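Local structure of response regulator receiver modulated diguanylate cyclase with PAS/PAC sensor (Desulfovibrio desulfuricans subsp. desulfuricans, 3CG0) at residues C[13-18]-C[58-63]; C[85-90]-C[106-111]. The protein is probably a two-component signalling protein whose N-terminal receiver domain, the part studied here, regulates an attached diguanylate cyclase. All coordinates share one frame; numbering follows the deposited sequence. Where two conformers were deposited one is given.

Interaction 1: C[13-18]-C[58-63]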
ATOM      1  N   LEU C  13     -14.130  17.214 -19.889  1.00 40.05           N
ATOM      2  CA  LEU C  13     -15.077  18.290 -20.170  1.00 40.24           C
ATOM      3  C   LEU C  13     -14.278  19.583 -20.356  1.00 38.92           C
ATOM      4  O   LEU C  13     -13.420  19.889 -19.535  1.00 36.92           O
ATOM      5  CB  LEU C  13     -16.078  18.379 -19.015  1.00 43.01           C
ATOM      6  CG  LEU C  13     -17.129  19.480 -18.850  1.00 53.55           C
ATOM      7  CD1 LEU C  13     -18.380  18.893 -18.225  1.00 52.50           C
ATOM      8  CD2 LEU C  13     -16.624  20.610 -17.991  1.00 58.83           C
ATOM      9  N   ILE C  14     -14.528  20.315 -21.446  1.00 35.40           N
ATOM     10  CA  ILE C  14     -13.758  21.523 -21.770  1.00 38.78           C
ATOM     11  C   ILE C  14     -14.641  22.765 -21.618  1.00 40.18           C
ATOM     12  O   ILE C  14     -15.769  22.795 -22.097  1.00 43.89           O
ATOM     13  CB  ILE C  14     -13.193  21.489 -23.204  1.00 40.39           C
ATOM     14  CG1 ILE C  14     -12.288  20.272 -23.420  1.00 45.30           C
ATOM     15  CG2 ILE C  14     -12.415  22.764 -23.524  1.00 44.24           C
ATOM     16  CD1 ILE C  14     -11.783  20.149 -24.858  1.00 43.85           C
ATOM     17  N   VAL C  15     -14.132  23.765 -20.911  1.00 35.00           N
ATOM     18  CA  VAL C  15     -14.801  25.047 -20.768  1.00 38.46           C
ATOM     19  C   VAL C  15     -13.849  26.096 -21.327  1.00 45.16           C
ATOM     20  O   VAL C  15     -12.824  26.397 -20.717  1.00 48.19           O
ATOM     21  CB  VAL C  15     -15.124  25.372 -19.301  1.00 40.69           C
ATOM     22  CG1 VAL C  15     -16.141  26.505 -19.222  1.00 31.59           C
ATOM     23  CG2 VAL C  15     -15.660  24.168 -18.588  1.00 33.19           C
ATOM     24  N   GLU C  16     -14.187  26.644 -22.493  1.00 41.68           N
ATOM     25  CA  GLU C  16     -13.255  27.456 -23.259  1.00 46.43           C
ATOM     26  C   GLU C  16     -14.024  28.393 -24.175  1.00 50.64           C
ATOM     27  O   GLU C  16     -14.885  27.941 -24.937  1.00 57.23           O
ATOM     28  CB  GLU C  16     -12.355  26.535 -24.083  1.00 49.04           C
ATOM     29  CG  GLU C  16     -11.492  27.225 -25.116  1.00 58.43           C
ATOM     30  CD  GLU C  16     -10.324  27.956 -24.498  1.00 69.21           C
ATOM     31  OE1 GLU C  16      -9.545  27.314 -23.755  1.00 69.97           O
ATOM     32  OE2 GLU C  16     -10.181  29.167 -24.767  1.00 69.99           O
ATOM     33  N   ASP C  17     -13.708  29.690 -24.102  1.00 55.47           N
ATOM     34  CA  ASP C  17     -14.407  30.716 -24.893  0.50 53.72           C
ATOM     35  C   ASP C  17     -13.916  30.764 -26.348  1.00 55.34           C
ATOM     36  O   ASP C  17     -14.723  30.836 -27.271  1.00 58.29           O
ATOM     37  CB  ASP C  17     -14.272  32.100 -24.234  0.50 51.82           C
ATOM     38  CG  ASP C  17     -15.610  32.838 -24.110  0.50 48.98           C
ATOM     39  OD1 ASP C  17     -16.486  32.698 -24.998  0.50 30.42           O
ATOM     40  OD2 ASP C  17     -15.780  33.571 -23.113  0.50 48.60           O
ATOM     41  N   GLY C  18     -12.598  30.723 -26.544  1.00 54.94           N
ATOM     42  CA  GLY C  18     -11.996  30.721 -27.887  1.00 59.50           C
ATOM     43  C   GLY C  18     -12.242  29.431 -28.655  1.00 58.34           C
ATOM     44  O   GLY C  18     -11.663  28.393 -28.331  1.00 57.42           O
ATOM     45  N   ALA C  58     -12.160  18.322 -15.647  1.00 33.56           N
ATOM     46  CA  ALA C  58     -12.617  19.493 -16.380  1.00 35.67           C
ATOM     47  C   ALA C  58     -11.432  20.387 -16.695  1.00 33.22           C
ATOM     48  O   ALA C  58     -10.629  20.684 -15.804  1.00 37.05           O
ATOM     49  CB  ALA C  58     -13.659  20.255 -15.559  1.00 35.36           C
ATOM     50  N   LEU C  59     -11.311  20.793 -17.962  1.00 36.23           N
ATOM     51  CA  LEU C  59     -10.304  21.771 -18.367  1.00 35.61           C
ATOM     52  C   LEU C  59     -10.989  23.108 -18.512  1.00 37.17           C
ATOM     53  O   LEU C  59     -11.902  23.235 -19.309  1.00 37.54           O
ATOM     54  CB  LEU C  59      -9.634  21.372 -19.684  1.00 40.81           C
ATOM     55  CG  LEU C  59      -8.960  19.999 -19.783  1.00 42.87           C
ATOM     56  CD1 LEU C  59      -8.144  19.936 -21.051  1.00 39.62           C
ATOM     57  CD2 LEU C  59      -8.091  19.703 -18.579  1.00 34.55           C
ATOM     58  N   VAL C  60     -10.572  24.094 -17.721  1.00 39.30           N
ATOM     59  CA  VAL C  60     -11.278  25.382 -17.644  1.00 33.15           C
ATOM     60  C   VAL C  60     -10.354  26.511 -18.076  1.00 41.79           C
ATOM     61  O   VAL C  60      -9.187  26.567 -17.645  1.00 37.36           O
ATOM     62  CB  VAL C  60     -11.841  25.657 -16.209  1.00 35.10           C
ATOM     63  CG1 VAL C  60     -12.606  26.997 -16.145  1.00 27.00           C
ATOM     64  CG2 VAL C  60     -12.780  24.540 -15.759  1.00 28.90           C
ATOM     65  N   ASP C  61     -10.846  27.408 -18.934  1.00 36.23           N
ATOM     66  CA  ASP C  61     -10.045  28.586 -19.245  1.00 44.38           C
ATOM     67  C   ASP C  61     -10.186  29.569 -18.112  1.00 46.03           C
ATOM     68  O   ASP C  61     -11.303  29.986 -17.767  1.00 50.86           O
ATOM     69  CB  ASP C  61     -10.400  29.242 -20.578  1.00 45.98           C
ATOM     70  CG  ASP C  61      -9.234  30.045 -21.151  1.00 50.78           C
ATOM     71  OD1 ASP C  61      -8.775  31.013 -20.504  1.00 34.22           O
ATOM     72  OD2 ASP C  61      -8.746  29.692 -22.242  1.00 64.37           O
ATOM     73  N   ILE C  62      -9.045  29.931 -17.530  1.00 45.98           N
ATOM     74  CA  ILE C  62      -9.013  30.793 -16.359  1.00 42.21           C
ATOM     75  C   ILE C  62      -9.581  32.174 -16.681  1.00 46.90           C
ATOM     76  O   ILE C  62     -10.119  32.846 -15.807  1.00 49.88           O
ATOM     77  CB  ILE C  62      -7.578  30.862 -15.736  1.00 40.91           C
ATOM     78  CG1 ILE C  62      -7.629  31.334 -14.276  1.00 42.66           C
ATOM     79  CG2 ILE C  62      -6.597  31.710 -16.593  1.00 31.56           C
ATOM     80  CD1 ILE C  62      -6.416  30.911 -13.466  1.00 42.10           C
ATOM     81  N   MET C  63      -9.518  32.539 -17.962  1.00 54.77           N
ATOM     82  CA  MET C  63      -9.845  33.877 -18.433  1.00 58.58           C
ATOM     83  C   MET C  63     -11.256  34.033 -19.007  1.00 58.25           C
ATOM     84  O   MET C  63     -11.539  35.056 -19.639  1.00 60.47           O
ATOM     85  CB  MET C  63      -8.787  34.339 -19.448  1.00 63.04           C
ATOM     86  CG  MET C  63      -7.951  35.547 -18.997  1.00 74.95           C
ATOM     87  SD  MET C  63      -6.912  35.337 -17.530  1.00 78.69           S
ATOM     88  CE  MET C  63      -7.237  36.894 -16.710  1.00 71.14           C
TER

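Interaction 2: C[85-90]-C[106-111]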
ATOM      1  N   ILE C  85      -9.616  19.831 -11.443  1.00 31.41           N
ATOM      2  CA  ILE C  85      -9.561  20.980 -12.310  1.00 37.27           C
ATOM      3  C   ILE C  85      -8.144  21.239 -12.767  1.00 38.76           C
ATOM      4  O   ILE C  85      -7.232  21.333 -11.944  1.00 37.72           O
ATOM      5  CB  ILE C  85     -10.043  22.253 -11.562  1.00 28.40           C
ATOM      6  CG1 ILE C  85     -11.490  22.079 -11.070  1.00 24.97           C
ATOM      7  CG2 ILE C  85      -9.899  23.488 -12.455  1.00 38.16           C
ATOM      8  CD1 ILE C  85     -12.484  21.597 -12.142  1.00 26.64           C
ATOM      9  N   ILE C  86      -7.972  21.369 -14.077  1.00 31.92           N
ATOM     10  CA  ILE C  86      -6.765  21.971 -14.615  1.00 40.29           C
ATOM     11  C   ILE C  86      -7.183  23.260 -15.286  1.00 42.00           C
ATOM     12  O   ILE C  86      -8.130  23.268 -16.078  1.00 46.13           O
ATOM     13  CB  ILE C  86      -6.060  21.045 -15.620  1.00 40.39           C
ATOM     14  CG1 ILE C  86      -5.844  19.670 -14.985  1.00 31.84           C
ATOM     15  CG2 ILE C  86      -4.735  21.670 -16.114  1.00 35.27           C
ATOM     16  CD1 ILE C  86      -5.072  18.712 -15.841  1.00 41.65           C
ATOM     17  N   PHE C  87      -6.523  24.363 -14.933  1.00 44.59           N
ATOM     18  CA  PHE C  87      -6.829  25.632 -15.580  1.00 39.21           C
ATOM     19  C   PHE C  87      -6.023  25.776 -16.843  1.00 37.27           C
ATOM     20  O   PHE C  87      -4.844  25.455 -16.873  1.00 35.94           O
ATOM     21  CB  PHE C  87      -6.541  26.826 -14.681  1.00 37.59           C
ATOM     22  CG  PHE C  87      -7.611  27.107 -13.676  1.00 41.48           C
ATOM     23  CD1 PHE C  87      -8.873  27.559 -14.069  1.00 31.57           C
ATOM     24  CD2 PHE C  87      -7.336  26.977 -12.323  1.00 39.67           C
ATOM     25  CE1 PHE C  87      -9.831  27.830 -13.133  1.00 31.85           C
ATOM     26  CE2 PHE C  87      -8.302  27.249 -11.368  1.00 41.48           C
ATOM     27  CZ  PHE C  87      -9.547  27.668 -11.766  1.00 29.25           C
ATOM     28  N   ILE C  88      -6.678  26.263 -17.885  1.00 38.74           N
ATOM     29  CA  ILE C  88      -6.016  26.638 -19.130  1.00 44.15           C
ATOM     30  C   ILE C  88      -5.741  28.137 -19.070  1.00 48.90           C
ATOM     31  O   ILE C  88      -6.660  28.936 -18.865  1.00 56.15           O
ATOM     32  CB  ILE C  88      -6.886  26.275 -20.361  1.00 46.75           C
ATOM     33  CG1 ILE C  88      -7.292  24.788 -20.332  1.00 45.94           C
ATOM     34  CG2 ILE C  88      -6.178  26.645 -21.649  1.00 42.34           C
ATOM     35  CD1 ILE C  88      -6.109  23.793 -20.307  1.00 43.18           C
ATOM     36  N   THR C  89      -4.477  28.519 -19.218  1.00 52.51           N
ATOM     37  CA  THR C  89      -4.084  29.908 -18.988  1.00 62.74           C
ATOM     38  C   THR C  89      -3.514  30.593 -20.227  1.00 68.70           C
ATOM     39  O   THR C  89      -3.005  29.940 -21.140  1.00 67.72           O
ATOM     40  CB  THR C  89      -3.041  30.052 -17.842  1.00 62.84           C
ATOM     41  OG1 THR C  89      -1.784  29.513 -18.263  1.00 67.27           O
ATOM     42  CG2 THR C  89      -3.496  29.356 -16.576  1.00 57.52           C
ATOM     43  N   SER C  90      -3.610  31.919 -20.251  1.00 77.70           N
ATOM     44  CA  SER C  90      -2.854  32.730 -21.198  1.00 85.85           C
ATOM     45  C   SER C  90      -2.300  33.983 -20.528  1.00 89.82           C
ATOM     46  O   SER C  90      -1.102  34.256 -20.598  1.00 89.35           O
ATOM     47  CB  SER C  90      -3.729  33.115 -22.392  1.00 86.11           C
ATOM     48  OG  SER C  90      -4.937  33.722 -21.964  1.00 85.59           O
ATOM     49  N   PHE C 106      -5.499  21.362  -9.853  1.00 45.92           N
ATOM     50  CA  PHE C 106      -4.363  20.493  -9.895  1.00 38.28           C
ATOM     51  C   PHE C 106      -3.116  21.217 -10.410  1.00 43.14           C
ATOM     52  O   PHE C 106      -2.012  21.042  -9.889  1.00 41.57           O
ATOM     53  CB  PHE C 106      -4.678  19.312 -10.792  1.00 40.58           C
ATOM     54  CG  PHE C 106      -3.503  18.449 -11.039  1.00 24.27           C
ATOM     55  CD1 PHE C 106      -3.082  17.556 -10.061  1.00 41.85           C
ATOM     56  CD2 PHE C 106      -2.796  18.548 -12.231  1.00 36.56           C
ATOM     57  CE1 PHE C 106      -1.984  16.755 -10.281  1.00 32.40           C
ATOM     58  CE2 PHE C 106      -1.706  17.752 -12.461  1.00 31.15           C
ATOM     59  CZ  PHE C 106      -1.301  16.864 -11.479  1.00 24.85           C
ATOM     60  N   GLY C 107      -3.301  22.019 -11.451  1.00 45.33           N
ATOM     61  CA  GLY C 107      -2.215  22.782 -12.046  1.00 38.75           C
ATOM     62  C   GLY C 107      -2.767  23.795 -13.029  1.00 42.11           C
ATOM     63  O   GLY C 107      -3.978  24.040 -13.057  1.00 34.21           O
ATOM     64  N   TYR C 108      -1.861  24.370 -13.823  1.00 40.85           N
ATOM     65  CA  TYR C 108      -2.172  25.376 -14.827  1.00 42.19           C
ATOM     66  C   TYR C 108      -1.435  25.023 -16.109  1.00 44.23           C
ATOM     67  O   TYR C 108      -0.237  24.737 -16.094  1.00 40.15           O
ATOM     68  CB  TYR C 108      -1.745  26.774 -14.347  1.00 45.74           C
ATOM     69  CG  TYR C 108      -2.353  27.194 -13.021  1.00 43.22           C
ATOM     70  CD1 TYR C 108      -3.514  27.958 -12.978  1.00 44.50           C
ATOM     71  CD2 TYR C 108      -1.760  26.830 -11.812  1.00 51.81           C
ATOM     72  CE1 TYR C 108      -4.071  28.331 -11.774  1.00 48.10           C
ATOM     73  CE2 TYR C 108      -2.315  27.192 -10.607  1.00 47.04           C
ATOM     74  CZ  TYR C 108      -3.468  27.948 -10.594  1.00 43.77           C
ATOM     75  OH  TYR C 108      -4.016  28.322  -9.395  1.00 52.80           O
ATOM     76  N   LEU C 109      -2.163  25.014 -17.217  1.00 46.62           N
ATOM     77  CA  LEU C 109      -1.591  24.724 -18.535  1.00 51.04           C
ATOM     78  C   LEU C 109      -1.668  25.952 -19.430  1.00 53.17           C
ATOM     79  O   LEU C 109      -2.762  26.430 -19.733  1.00 55.37           O
ATOM     80  CB  LEU C 109      -2.314  23.538 -19.188  1.00 48.88           C
ATOM     81  CG  LEU C 109      -1.609  22.173 -19.259  1.00 48.70           C
ATOM     82  CD1 LEU C 109      -0.460  22.008 -18.276  1.00 35.26           C
ATOM     83  CD2 LEU C 109      -2.612  21.055 -19.092  1.00 40.41           C
ATOM     84  N   ALA C 110      -0.507  26.463 -19.836  1.00 56.59           N
ATOM     85  CA  ALA C 110      -0.441  27.650 -20.680  1.00 60.73           C
ATOM     86  C   ALA C 110      -0.601  27.293 -22.151  1.00 65.06           C
ATOM     87  O   ALA C 110       0.080  26.399 -22.652  1.00 70.94           O
ATOM     88  CB  ALA C 110       0.862  28.396 -20.444  1.00 64.57           C
ATOM     89  N   LYS C 111      -1.509  27.985 -22.835  1.00 69.14           N
ATOM     90  CA  LYS C 111      -1.739  27.747 -24.260  1.00 74.83           C
ATOM     91  C   LYS C 111      -0.690  28.474 -25.119  1.00 79.09           C
ATOM     92  O   LYS C 111      -0.295  29.596 -24.780  1.00 80.54           O
ATOM     93  CB  LYS C 111      -3.184  28.096 -24.668  1.00 74.34           C
ATOM     94  CG  LYS C 111      -3.637  29.526 -24.377  1.00 74.54           C
ATOM     95  CD  LYS C 111      -5.004  29.544 -23.692  1.00 72.37           C
ATOM     96  CE  LYS C 111      -6.162  29.333 -24.650  1.00 72.08           C
ATOM     97  NZ  LYS C 111      -6.864  30.609 -24.912  1.00 73.37           N
TER

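Interaction 1: C[13-18]-C[58-63]
L13–V15 and A58–D61 run as neighbouring parallel strands in the central sheet of a CheY-like receiver domain, their axes 4.7 Å apart. L13 O accepts from L59 N, L59 O from V15 N, and V15 O from D61 N, each bond 2.8 Å long. L13, V15, A58 and V60 point to the sheet face packed by helix 70-80. Here V15 CG2 and V60 CG2 lie side by side at 4.1 Å, and L13 CD2 touches A58 CB. I14 and L59 point to the other face, where I14 meets helix 19-32.

At the C-terminal strand ends, D61, the predicted phosphorylation site, points toward segment 13-18. D61 CB passes V15 O at 3.7 Å. With CG anti to the backbone N (chi1 -156°), its carboxylate reaches the bent E16 chain, and the two carboxylate planes stand 82° apart. D61 CG is 3.8 Å from E16 OE1. D61 OD2 faces both E16 oxygens, 2.9 Å from E16 OE1: two acceptors of like charge with no hydrogen bond between; K111 makes a long, weak ion pair with each carboxylate. D61 OD1 closes an Asx turn, its anti lone pair accepting from M63 N at 3.1 Å.

Interaction 2: C[85-90]-C[106-111]
Strands 85-89 and 107-110 run parallel, their axes 29° apart, and five backbone bonds join segments 85-90 and 106-111: F106 N to I85 O, F87 N to G107 O, L109 N to F87 O, T89 N to L109 O and K111 N to T89 O. The bond from F87 N to G107 O is the longest at 3.2 Å.

On one face, F87 and Y108 extend the same way. Their rings are nearly parallel, 15° apart, but slid so far that they barely overlap (centroids 5.8 Å); F87 CD2 meets Y108 CE1 at 3.6 Å. T89 CG2 comes to the edge of the Y108 ring, 3.9 Å from Y108 CD1. The T89 hydroxyl, set between the backbone N and carbonyl carbon (chi1 70°), lies against A110, with T89 OG1 3.3 Å from A110 CA. F97 packs edge-to-face with Y108, whose OH is hydrogen-bonded to E132 of the second subunit.

On the other face, L109 CD2 touches I86 CG2 at 3.7 Å, and I88 CD1 rests on L109 CB.

Past the strand end the bent K111 chain passes T89 O, K111 CD lying 3.3 Å from it and 3.7 Å from I88 CG2.

Helix 94-101 connects the strands in a beta-alpha-beta unit. T89, Y108 and K111 match the threonine or serine, aromatic and lysine positions characteristic of response regulator receivers.

In the fold
Interactions 1 and 2 belong to one parallel sheet, separated by the pairing of strands 57-61 and 85-89, their centres about 9 Å apart. That pairing includes the backbone contact from I62 N to I88 O at 2.9 Å, a probable hydrogen bond. Both open at their C-terminal ends onto the predicted phosphorylation site. There 13-18 supplies E16, 58-63 supplies D61, and 106-111 sends K111 across: K111 NZ lies 3.4 Å from D61 OD2 and 3.6 Å from E16 OE2, both long, weak approaches of opposite charges. Away from this site, F106, Y108 and L109 of interaction 2 meet the second subunit, whereas interaction 1 touches no other chain of the assembly.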